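Glycerol dehydratase (PDB 1R9D) probably acts as a glycyl-radical lyase that dehydrates glycerol without vitamin B12. Local coordinates at residues 154-159 against 445-450. Residues are numbered along the deposited sequence; the frame is centred on the assembly and turned at random.
Sequences VGNYYY and WHDSAF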
loop_
_atom_site.group_PDB
_atom_site.type_symbol
_atom_site.label_atom_id
_atom_site.label_comp_id
_atom_site.label_asym_id
_atom_site.label_seq_id
_atom_site.Cartn_x
_atom_site.Cartn_y
_atom_site.Cartn_z
ATOM N N VAL A 154 18.642 -8.439 12.565
ATOM C CA VAL A 154 17.516 -8.777 11.704
ATOM C C VAL A 154 17.956 -8.515 10.270
ATOM O O VAL A 154 17.143 -8.244 9.393
ATOM C CB VAL A 154 16.266 -7.922 12.025
ATOM C CG1 VAL A 154 15.676 -8.340 13.371
ATOM C CG2 VAL A 154 16.632 -6.448 12.058
ATOM N N GLY A 155 19.261 -8.617 10.038
ATOM C CA GLY A 155 19.789 -8.372 8.710
ATOM C C GLY A 155 19.349 -9.289 7.581
ATOM O O GLY A 155 19.211 -8.840 6.442
ATOM N N ASN A 156 19.112 -10.563 7.879
ATOM C CA ASN A 156 18.749 -11.521 6.839
ATOM C C ASN A 156 17.697 -11.045 5.830
ATOM O O ASN A 156 17.983 -10.975 4.632
ATOM C CB ASN A 156 18.320 -12.856 7.466
ATOM C CG ASN A 156 18.399 -14.013 6.484
ATOM O OD1 ASN A 156 19.032 -13.905 5.427
ATOM N ND2 ASN A 156 17.769 -15.132 6.829
ATOM N N TYR A 157 16.499 -10.707 6.302
ATOM C CA TYR A 157 15.425 -10.263 5.406
ATOM C C TYR A 157 15.463 -8.756 5.145
ATOM O O TYR A 157 14.663 -8.217 4.367
ATOM C CB TYR A 157 14.065 -10.665 5.995
ATOM C CG TYR A 157 13.888 -12.159 6.210
ATOM C CD1 TYR A 157 12.941 -12.640 7.113
ATOM C CD2 TYR A 157 14.665 -13.092 5.516
ATOM C CE1 TYR A 157 12.770 -14.003 7.326
ATOM C CE2 TYR A 157 14.499 -14.468 5.723
ATOM C CZ TYR A 157 13.547 -14.912 6.633
ATOM O OH TYR A 157 13.361 -16.259 6.860
ATOM N N TYR A 158 16.404 -8.085 5.797
ATOM C CA TYR A 158 16.582 -6.650 5.651
ATOM C C TYR A 158 17.407 -6.351 4.400
ATOM O O TYR A 158 17.023 -5.526 3.575
ATOM C CB TYR A 158 17.300 -6.085 6.882
ATOM C CG TYR A 158 17.524 -4.588 6.848
ATOM C CD1 TYR A 158 16.507 -3.699 7.202
ATOM C CD2 TYR A 158 18.754 -4.058 6.451
ATOM C CE1 TYR A 158 16.713 -2.316 7.163
ATOM C CE2 TYR A 158 18.968 -2.678 6.408
ATOM C CZ TYR A 158 17.942 -1.816 6.765
ATOM O OH TYR A 158 18.135 -0.451 6.714
ATOM N N TYR A 159 18.538 -7.039 4.262
ATOM C CA TYR A 159 19.429 -6.822 3.123
ATOM C C TYR A 159 19.083 -7.593 1.865
ATOM O O TYR A 159 19.426 -7.167 0.757
ATOM C CB TYR A 159 20.873 -7.156 3.506
ATOM C CG TYR A 159 21.477 -6.217 4.516
ATOM C CD1 TYR A 159 21.745 -6.640 5.818
ATOM C CD2 TYR A 159 21.779 -4.897 4.175
ATOM C CE1 TYR A 159 22.297 -5.777 6.752
ATOM C CE2 TYR A 159 22.331 -4.028 5.100
ATOM C CZ TYR A 159 22.589 -4.472 6.387
ATOM O OH TYR A 159 23.150 -3.615 7.307
ATOM N N TRP A 445 8.880 -17.532 7.333
ATOM C CA TRP A 445 9.903 -16.582 7.787
ATOM C C TRP A 445 10.797 -17.294 8.821
ATOM O O TRP A 445 11.095 -16.755 9.886
ATOM C CB TRP A 445 9.215 -15.354 8.412
ATOM C CG TRP A 445 9.015 -14.219 7.437
ATOM C CD1 TRP A 445 8.522 -14.304 6.163
ATOM C CD2 TRP A 445 9.396 -12.855 7.630
ATOM N NE1 TRP A 445 8.588 -13.074 5.545
ATOM C CE2 TRP A 445 9.124 -12.168 6.423
ATOM C CE3 TRP A 445 9.951 -12.145 8.703
ATOM C CZ2 TRP A 445 9.391 -10.805 6.260
ATOM C CZ3 TRP A 445 10.218 -10.783 8.542
ATOM C CH2 TRP A 445 9.937 -10.131 7.327
ATOM N N HIS A 446 11.231 -18.503 8.472
ATOM C CA HIS A 446 12.026 -19.360 9.358
ATOM C C HIS A 446 13.405 -18.904 9.870
ATOM O O HIS A 446 14.017 -19.596 10.694
ATOM C CB HIS A 446 12.127 -20.750 8.732
ATOM C CG HIS A 446 10.798 -21.420 8.541
ATOM N ND1 HIS A 446 10.045 -21.896 9.595
ATOM C CD2 HIS A 446 10.084 -21.686 7.421
ATOM C CE1 HIS A 446 8.927 -22.428 9.132
ATOM N NE2 HIS A 446 8.926 -22.314 7.816
ATOM N N ASP A 447 13.920 -17.782 9.381
ATOM C CA ASP A 447 15.185 -17.271 9.913
ATOM C C ASP A 447 15.133 -15.753 9.864
ATOM O O ASP A 447 15.921 -15.091 9.178
ATOM C CB ASP A 447 16.403 -17.794 9.150
ATOM C CG ASP A 447 17.705 -17.505 9.890
ATOM O OD1 ASP A 447 17.630 -17.028 11.046
ATOM O OD2 ASP A 447 18.798 -17.758 9.336
ATOM N N SER A 448 14.185 -15.209 10.616
ATOM C CA SER A 448 13.954 -13.775 10.665
ATOM C C SER A 448 14.943 -12.984 11.514
ATOM O O SER A 448 14.978 -11.758 11.435
ATOM C CB SER A 448 12.529 -13.506 11.154
ATOM O OG SER A 448 12.366 -13.892 12.510
ATOM N N ALA A 449 15.747 -13.671 12.323
ATOM C CA ALA A 449 16.719 -12.980 13.167
ATOM C C ALA A 449 17.566 -13.925 14.010
ATOM O O ALA A 449 17.223 -15.091 14.185
ATOM C CB ALA A 449 16.000 -12.005 14.086
ATOM N N PHE A 450 18.691 -13.408 14.502
ATOM C CA PHE A 450 19.571 -14.158 15.401
ATOM C C PHE A 450 19.633 -13.282 16.648
ATOM O O PHE A 450 19.808 -12.063 16.552
ATOM C CB PHE A 450 20.978 -14.347 14.819
ATOM C CG PHE A 450 21.060 -15.396 13.746
ATOM C CD1 PHE A 450 21.292 -15.034 12.426
ATOM C CD2 PHE A 450 20.914 -16.744 14.058
ATOM C CE1 PHE A 450 21.381 -16.004 11.426
ATOM C CE2 PHE A 450 20.999 -17.720 13.070
ATOM C CZ PHE A 450 21.235 -17.348 11.750
HETATM O O HOH W 1 15.483 -10.508 8.800
#
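A water links the two segments through three hydrogen bonds, donating to Val-154 O and Ser-448 O and accepting from Tyr-157 N at 2.7 Å. The carbonyl oxygen of Asp-447 takes a nearly straight hydrogen bond from the side-chain amide of Asn-156, with ND2 3.0 Å from that O and an N-H...O angle of 167°. The donor lies in the carbonyl plane, and the oxygen lies close to the plane of the amide. Asn-156 reaches this carbonyl from helix 155-159 because its chi1 of -160° turns CG away from the backbone N. The same carbonyl oxygen rests over one face of the Tyr-157 ring, toward its rim, 3.5 Å from CZ, while the amide N of Asp-447 donates to Tyr-157 OH across 3.0 Å. Asp-447 is thus held through both of its backbone polar groups, leaving its carboxylate to other partners: OD1 hydrogen-bonds to Gln-549 NE2 and OD2 to O2 of a bound glycerol, consistent with this turn lining the substrate pocket.

The turn precedes strand 449-452, which pairs antiparallel with the short strand 152-153 and parallel with strand 543-551, in the interior of the pyruvate formate lyase-like fold; Phe-450 and Thr-153 share a backbone bond there.

Tyr-157 and Trp-445 form a T-shaped pair, the tyrosine edge turned to the indole face with planes 68° apart. CD1 of Tyr-157 comes down near the rim of the six-membered ring, 3.4 Å from Trp-445 CE3, and CE1 sits against CA and CB of Ser-448. The phenol thus meets both indole and turn along its CD1-CE1 edge. Val-154 CG1 packs on Ala-449 CB at 3.7 Å, and helix 484-516 adjoins both side chains through Ile-509 and Met-502.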